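Local coordinates for kelch domain-containing protein (Colletotrichum graminicola M1.001, PDB 5C86) that probably oxidises alcohols as a copper-dependent oxidase of the galactose oxidase and glyoxal oxidase (AA5) family, here in its apo form, at residues A[88-93]-A[136-141]; A[160-165]-A[199-204]; A[276-281]-A[291-296]. All coordinates share one frame; numbering follows the deposited sequence.

Contact 1 (A[88-93]-A[136-141])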
# COMPACT_ATOMS: atom_id res chain seq x y z
N GLY A 88 -7.24 -3.32 -15.07
CA GLY A 88 -8.54 -2.63 -15.22
C GLY A 88 -8.45 -1.15 -15.08
O GLY A 88 -7.46 -0.50 -15.40
N GLY A 89 -9.55 -0.59 -14.55
CA GLY A 89 -9.69 0.82 -14.49
C GLY A 89 -10.40 1.34 -15.75
O GLY A 89 -11.34 0.71 -16.19
N SER A 90 -9.95 2.46 -16.25
CA SER A 90 -10.65 3.03 -17.42
C SER A 90 -10.61 2.04 -18.58
O SER A 90 -11.64 1.83 -19.32
CB SER A 90 -10.10 4.38 -17.75
OG SER A 90 -10.49 5.38 -16.84
N SER A 91 -9.46 1.41 -18.82
CA SER A 91 -9.44 0.28 -19.75
C SER A 91 -9.76 -1.00 -18.99
O SER A 91 -8.89 -1.76 -18.50
CB SER A 91 -8.14 0.20 -20.60
OG SER A 91 -7.71 1.45 -21.09
N ALA A 92 -11.03 -1.28 -18.83
CA ALA A 92 -11.50 -2.15 -17.82
C ALA A 92 -11.13 -3.62 -17.87
O ALA A 92 -11.15 -4.32 -16.87
CB ALA A 92 -13.02 -1.97 -17.66
N ALA A 93 -10.80 -4.11 -19.06
CA ALA A 93 -10.50 -5.53 -19.16
C ALA A 93 -8.95 -5.76 -19.08
O ALA A 93 -8.56 -6.92 -18.95
CB ALA A 93 -11.00 -6.08 -20.54
N GLY A 136 -14.96 -4.23 -7.77
CA GLY A 136 -14.54 -3.12 -8.59
C GLY A 136 -15.65 -2.80 -9.61
O GLY A 136 -15.59 -3.32 -10.74
N SER A 137 -16.49 -1.83 -9.28
CA SER A 137 -17.58 -1.43 -10.20
C SER A 137 -17.54 -0.03 -10.72
O SER A 137 -18.56 0.51 -11.24
CB SER A 137 -18.92 -1.86 -9.56
OG SER A 137 -19.18 -1.22 -8.33
N PHE A 138 -16.38 0.59 -10.69
CA PHE A 138 -16.18 1.87 -11.37
C PHE A 138 -16.38 1.69 -12.86
O PHE A 138 -16.92 2.62 -13.52
CB PHE A 138 -14.82 2.43 -11.07
CG PHE A 138 -14.40 3.55 -11.95
CD1 PHE A 138 -14.85 4.83 -11.74
CD2 PHE A 138 -13.54 3.31 -12.98
CE1 PHE A 138 -14.41 5.88 -12.59
CE2 PHE A 138 -13.16 4.31 -13.84
CZ PHE A 138 -13.61 5.60 -13.64
N SER A 139 -15.86 0.61 -13.39
CA SER A 139 -15.91 0.32 -14.83
C SER A 139 -16.10 -1.17 -14.92
O SER A 139 -16.18 -1.86 -13.89
CB SER A 139 -14.63 0.79 -15.47
OG SER A 139 -13.58 0.05 -14.82
N GLY A 140 -16.34 -1.67 -16.14
CA GLY A 140 -16.47 -3.08 -16.32
C GLY A 140 -17.89 -3.56 -16.48
O GLY A 140 -18.76 -2.77 -16.72
N ALA A 141 -18.12 -4.83 -16.29
CA ALA A 141 -19.40 -5.43 -16.60
C ALA A 141 -19.52 -6.77 -15.93
O ALA A 141 -18.54 -7.49 -15.81
CB ALA A 141 -19.47 -5.59 -18.13
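S139 ties the loop 136-141 to the loop 88-93 through its hydroxyl: OG donates to G89 O at 2.7 Å, the single hydrogen bond across the contact. The donor does not lie in the plane of the accepting carbonyl but 43° above it. With chi1 at 60°, OG sits between the backbone N and the carbonyl carbon of S139 and projects from its own loop toward G89. A92 covers the same hydroxyl, its methyl CB lying 3.5 Å from S139 OG and 3.7 Å from the backbone N of G140. Both loops belong to the seven-bladed kelch propeller of this family; each follows the second strand of a four-stranded blade, 84-87 in one and 131-134 in the next, and so the contact joins neighbouring blades. F138 swings its ring toward the 88-93 loop, CG anti to the backbone N (chi1 167°). The ring meets that loop at its edge, CE2 standing 4.2 Å from S90 OG, whose hydrogen bond goes to T40 O. The F138 ring also stacks on Y120, a copper ligand in the metal-bound enzyme.

Contact 2 (A[160-165]-A[199-204])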
# COMPACT_ATOMS: atom_id res chain seq x y z
N ALA A 160 -15.08 -19.82 -8.80
CA ALA A 160 -16.49 -19.97 -8.40
C ALA A 160 -16.72 -19.88 -6.91
O ALA A 160 -17.79 -19.39 -6.43
CB ALA A 160 -17.03 -21.32 -8.93
N GLY A 161 -15.74 -20.32 -6.12
CA GLY A 161 -15.87 -20.29 -4.69
C GLY A 161 -15.51 -18.96 -4.04
O GLY A 161 -15.56 -18.89 -2.80
N CYS A 162 -15.20 -17.97 -4.88
CA CYS A 162 -14.88 -16.58 -4.39
C CYS A 162 -15.80 -15.50 -4.97
O CYS A 162 -15.37 -14.64 -5.71
CB CYS A 162 -13.44 -16.23 -4.73
SG CYS A 162 -12.19 -17.37 -4.11
N PRO A 163 -17.09 -15.56 -4.62
CA PRO A 163 -18.05 -14.60 -4.98
C PRO A 163 -17.81 -13.31 -4.25
O PRO A 163 -17.36 -13.31 -3.09
CB PRO A 163 -19.37 -15.24 -4.45
CG PRO A 163 -18.98 -16.03 -3.29
CD PRO A 163 -17.68 -16.63 -3.78
N VAL A 164 -18.15 -12.21 -4.90
CA VAL A 164 -18.06 -10.93 -4.26
C VAL A 164 -19.17 -10.66 -3.24
O VAL A 164 -19.01 -9.81 -2.36
CB VAL A 164 -17.93 -9.79 -5.30
CG1 VAL A 164 -19.23 -9.52 -6.02
CG2 VAL A 164 -17.40 -8.52 -4.67
N LYS A 165 -20.36 -11.29 -3.38
CA LYS A 165 -21.46 -10.95 -2.52
C LYS A 165 -21.16 -10.80 -1.05
O LYS A 165 -21.59 -9.77 -0.46
CB LYS A 165 -22.65 -11.93 -2.70
CG LYS A 165 -23.95 -11.52 -2.00
CD LYS A 165 -25.04 -12.61 -2.34
CE LYS A 165 -26.30 -12.42 -1.54
NZ LYS A 165 -26.89 -11.08 -1.83
N ASN A 199 -14.40 -11.59 5.63
CA ASN A 199 -14.52 -12.91 4.96
C ASN A 199 -13.17 -13.42 4.58
O ASN A 199 -12.33 -12.67 4.05
CB ASN A 199 -15.34 -12.79 3.74
CG ASN A 199 -16.81 -12.48 4.05
OD1 ASN A 199 -17.58 -13.41 4.39
ND2 ASN A 199 -17.18 -11.24 4.04
N TRP A 200 -12.98 -14.72 4.78
CA TRP A 200 -11.86 -15.39 4.19
C TRP A 200 -12.14 -15.88 2.80
O TRP A 200 -13.24 -16.33 2.56
CB TRP A 200 -11.49 -16.61 5.05
CG TRP A 200 -10.90 -16.33 6.33
CD1 TRP A 200 -11.47 -16.40 7.55
CD2 TRP A 200 -9.53 -15.92 6.55
NE1 TRP A 200 -10.56 -16.10 8.53
CE2 TRP A 200 -9.37 -15.80 7.92
CE3 TRP A 200 -8.44 -15.66 5.72
CZ2 TRP A 200 -8.17 -15.36 8.50
CZ3 TRP A 200 -7.23 -15.26 6.33
CH2 TRP A 200 -7.14 -15.13 7.69
N TYR A 201 -11.16 -15.76 1.90
CA TYR A 201 -11.17 -16.31 0.57
C TYR A 201 -9.97 -17.21 0.43
O TYR A 201 -8.89 -16.97 1.02
CB TYR A 201 -11.10 -15.26 -0.50
CG TYR A 201 -12.36 -14.42 -0.60
CD1 TYR A 201 -13.39 -14.82 -1.43
CD2 TYR A 201 -12.54 -13.25 0.13
CE1 TYR A 201 -14.56 -14.08 -1.53
CE2 TYR A 201 -13.70 -12.52 0.04
CZ TYR A 201 -14.73 -12.94 -0.78
OH TYR A 201 -15.92 -12.23 -0.95
N ASP A 202 -10.17 -18.33 -0.30
CA ASP A 202 -9.11 -19.25 -0.64
C ASP A 202 -8.99 -19.17 -2.11
O ASP A 202 -9.99 -19.25 -2.84
CB ASP A 202 -9.51 -20.67 -0.19
CG ASP A 202 -8.42 -21.73 -0.46
OD1 ASP A 202 -7.41 -21.49 -1.12
OD2 ASP A 202 -8.65 -22.86 0.02
N THR A 203 -7.79 -18.92 -2.59
CA THR A 203 -7.51 -18.68 -3.95
C THR A 203 -7.03 -19.93 -4.68
O THR A 203 -6.66 -19.81 -5.85
CB THR A 203 -6.48 -17.55 -4.16
OG1 THR A 203 -5.22 -17.97 -3.62
CG2 THR A 203 -7.00 -16.22 -3.48
N LYS A 204 -7.00 -21.06 -4.00
CA LYS A 204 -6.44 -22.28 -4.62
C LYS A 204 -7.64 -23.03 -5.28
O LYS A 204 -8.79 -22.91 -4.83
CB LYS A 204 -5.81 -23.14 -3.56
CG LYS A 204 -4.62 -22.52 -2.83
CD LYS A 204 -3.94 -23.58 -1.95
CE LYS A 204 -4.76 -24.23 -0.87
NZ LYS A 204 -5.56 -23.36 0.02
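C162 and P163 lie along the ring of Y201, where the loop leaving one propeller blade, after its outermost strand 155-158, meets strand 197-202 of the next blade in this kelch fold. G161 leads into the contact, its carbonyl O hydrogen-bonded to ND2 of N209 in the adjoining strand 208-214. At C162 the side chain takes over: CB rests 3.6 Å from Y201 CD1, and the CA is in the plane of the ring at its edge. SG is turned beside the backbone N of C162, anti to the carbonyl carbon (chi1 -56°), and stands at the ring edge as well, 5.2 Å from the centroid of Y201 and 78° off the ring normal, a sulfur-aromatic contact. The same sulfur lies 3.2 Å from D202 O. P163 provides the polar anchor through its carbonyl O, which accepts a 2.8 Å hydrogen bond from Y201 OH, with the donor in the carbonyl plane; the ring reaches it because CG of Y201 is anti to its carbonyl carbon (chi1 -69°). V164 adds little, its CA passing 4.2 Å from Y201 OH while its side chain packs on I134, in the blade this loop has just left. Beyond the tyrosine comes an Asx turn: D202 OD1 accepts from K204 N at 2.9 Å, and K204 NZ forms a salt bridge to this oxygen from the opposite face of the carboxylate plane.

Contact 3 (A[276-281]-A[291-296])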
# COMPACT_ATOMS: atom_id res chain seq x y z
N TYR A 276 -8.91 12.67 14.65
CA TYR A 276 -9.49 13.21 13.41
C TYR A 276 -10.18 12.13 12.63
O TYR A 276 -9.52 11.14 12.23
CB TYR A 276 -8.37 13.85 12.62
CG TYR A 276 -7.67 14.97 13.32
CD1 TYR A 276 -8.34 16.18 13.59
CD2 TYR A 276 -6.34 14.85 13.73
CE1 TYR A 276 -7.70 17.19 14.26
CE2 TYR A 276 -5.71 15.85 14.39
CZ TYR A 276 -6.40 17.02 14.64
OH TYR A 276 -5.74 18.05 15.33
N ASN A 277 -11.46 12.28 12.39
CA ASN A 277 -12.20 11.33 11.52
C ASN A 277 -11.80 11.52 10.06
O ASN A 277 -11.56 12.65 9.60
CB ASN A 277 -13.67 11.44 11.68
CG ASN A 277 -14.22 12.86 11.49
OD1 ASN A 277 -13.63 13.84 11.93
ND2 ASN A 277 -15.38 12.93 10.82
N ARG A 278 -11.51 10.41 9.38
CA ARG A 278 -10.98 10.46 8.02
C ARG A 278 -11.60 9.49 7.08
O ARG A 278 -11.66 8.26 7.35
CB ARG A 278 -9.48 10.11 8.00
CG ARG A 278 -8.62 11.02 8.88
CD ARG A 278 -7.17 10.53 8.92
NE ARG A 278 -6.42 11.06 10.06
CZ ARG A 278 -5.73 12.19 10.08
NH1 ARG A 278 -5.62 12.92 9.00
NH2 ARG A 278 -5.12 12.57 11.19
N GLY A 279 -12.02 9.99 5.90
CA GLY A 279 -12.35 9.20 4.72
C GLY A 279 -11.45 9.67 3.58
O GLY A 279 -11.19 10.87 3.42
N PHE A 280 -10.91 8.69 2.86
CA PHE A 280 -9.95 8.97 1.75
C PHE A 280 -8.54 9.31 2.25
O PHE A 280 -7.71 9.80 1.47
CB PHE A 280 -10.42 10.04 0.71
CG PHE A 280 -11.83 9.85 0.22
CD1 PHE A 280 -12.30 8.64 -0.26
CD2 PHE A 280 -12.74 10.92 0.29
CE1 PHE A 280 -13.63 8.48 -0.66
CE2 PHE A 280 -14.06 10.74 -0.13
CZ PHE A 280 -14.50 9.51 -0.55
N ALA A 281 -8.22 8.95 3.49
CA ALA A 281 -6.85 9.04 3.98
C ALA A 281 -5.99 7.94 3.44
O ALA A 281 -6.46 7.06 2.70
CB ALA A 281 -6.75 9.11 5.49
N ILE A 291 2.63 3.62 12.50
CA ILE A 291 1.79 3.84 11.31
C ILE A 291 1.42 5.32 11.19
O ILE A 291 1.02 5.94 12.15
CB ILE A 291 0.53 3.02 11.35
CG1 ILE A 291 0.89 1.52 11.46
CG2 ILE A 291 -0.35 3.26 10.14
CD1 ILE A 291 -0.26 0.62 11.84
N TRP A 292 1.63 5.90 10.03
CA TRP A 292 1.25 7.34 9.83
C TRP A 292 -0.03 7.38 9.02
O TRP A 292 -0.11 6.68 7.99
CB TRP A 292 2.33 7.97 9.10
CG TRP A 292 2.27 9.48 8.99
CD1 TRP A 292 2.26 10.33 10.01
CD2 TRP A 292 2.36 10.23 7.79
NE1 TRP A 292 2.36 11.64 9.53
CE2 TRP A 292 2.41 11.59 8.18
CE3 TRP A 292 2.43 9.92 6.44
CZ2 TRP A 292 2.58 12.60 7.25
CZ3 TRP A 292 2.64 10.96 5.52
CH2 TRP A 292 2.71 12.26 5.97
N VAL A 293 -0.99 8.16 9.49
CA VAL A 293 -2.30 8.31 8.88
C VAL A 293 -2.39 9.73 8.42
O VAL A 293 -2.40 10.63 9.28
CB VAL A 293 -3.45 7.93 9.80
CG1 VAL A 293 -4.72 7.95 9.03
CG2 VAL A 293 -3.22 6.50 10.37
N VAL A 294 -2.49 9.93 7.11
CA VAL A 294 -2.40 11.29 6.56
C VAL A 294 -3.61 11.60 5.64
O VAL A 294 -4.07 10.76 4.85
CB VAL A 294 -1.12 11.48 5.74
CG1 VAL A 294 -0.85 10.41 4.72
CG2 VAL A 294 -1.00 12.89 5.13
N GLY A 295 -4.11 12.83 5.81
CA GLY A 295 -5.16 13.33 4.91
C GLY A 295 -6.52 12.84 5.26
O GLY A 295 -6.84 12.48 6.41
N GLY A 296 -7.37 12.77 4.22
CA GLY A 296 -8.78 12.44 4.41
C GLY A 296 -9.63 13.64 4.78
O GLY A 296 -9.13 14.70 5.14
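R278 supplies the polar link of this contact, its NH1 donating to G295 O at 2.9 Å. The bond is nearly straight (167° at the hydrogen), uses a lone pair of the oxygen, and lies within 2° of the guanidinium plane. NH2 serves other partners, a salt bridge with E313 and a hydrogen bond to T311 O. Flat-on packing holds the same group: V293 O lies over the centre of one guanidinium face, 3.7 Å above its plane, and Y276 CB covers the opposite face nearer the rim. Extended from CG to NE, the arginine chain passes across G295 O and crosses the V293 side chain obliquely. Apolar contact accompanies it, with R278 CD 3.6 Å from V293 CG1, a methyl anti to the backbone N of its valine (chi1 -173°). A281 CB approaches the same methyl at 4.2 Å and also packs on the backbone, 3.2 Å from V294 O. Backbone against backbone, G296 CA comes within 3.0 Å of G279 O, a close passage that its lack of a side chain allows. In the kelch propeller, the loop 276-281, which comes from the preceding blade, packs on the second strand of the blade it enters; that strand, 291-294, leads toward the glycine pair G295-G296, of the kind that marks kelch repeats. All the touching residues are buried, and the charge of R278 is probably balanced by E313, while the carbonyls of G295 and T311 fix the orientation of the guanidinium.

Overall arrangement
Contacts 1 and 2 each join neighbouring blades and involve the blade built from strands 122-125 to 155-158, contact 1 through the loop after its second strand and contact 2 through the loop leaving its last. Contact 3 sets an interblade connection against the blade it leads into, its centre about 26 Å from that of contact 1 and about 29 Å from that of contact 2. It is wholly buried and the only one centred on a charged side chain. Contact 2, also buried but farther from the chain centre, pairs an aromatic ring with sulfur and a carbonyl. Partly buried contact 1 combines a serine hydroxyl with an alanine methyl and a phenylalanine ring; like contact 3, through F280, it has a residue near the copper ligands.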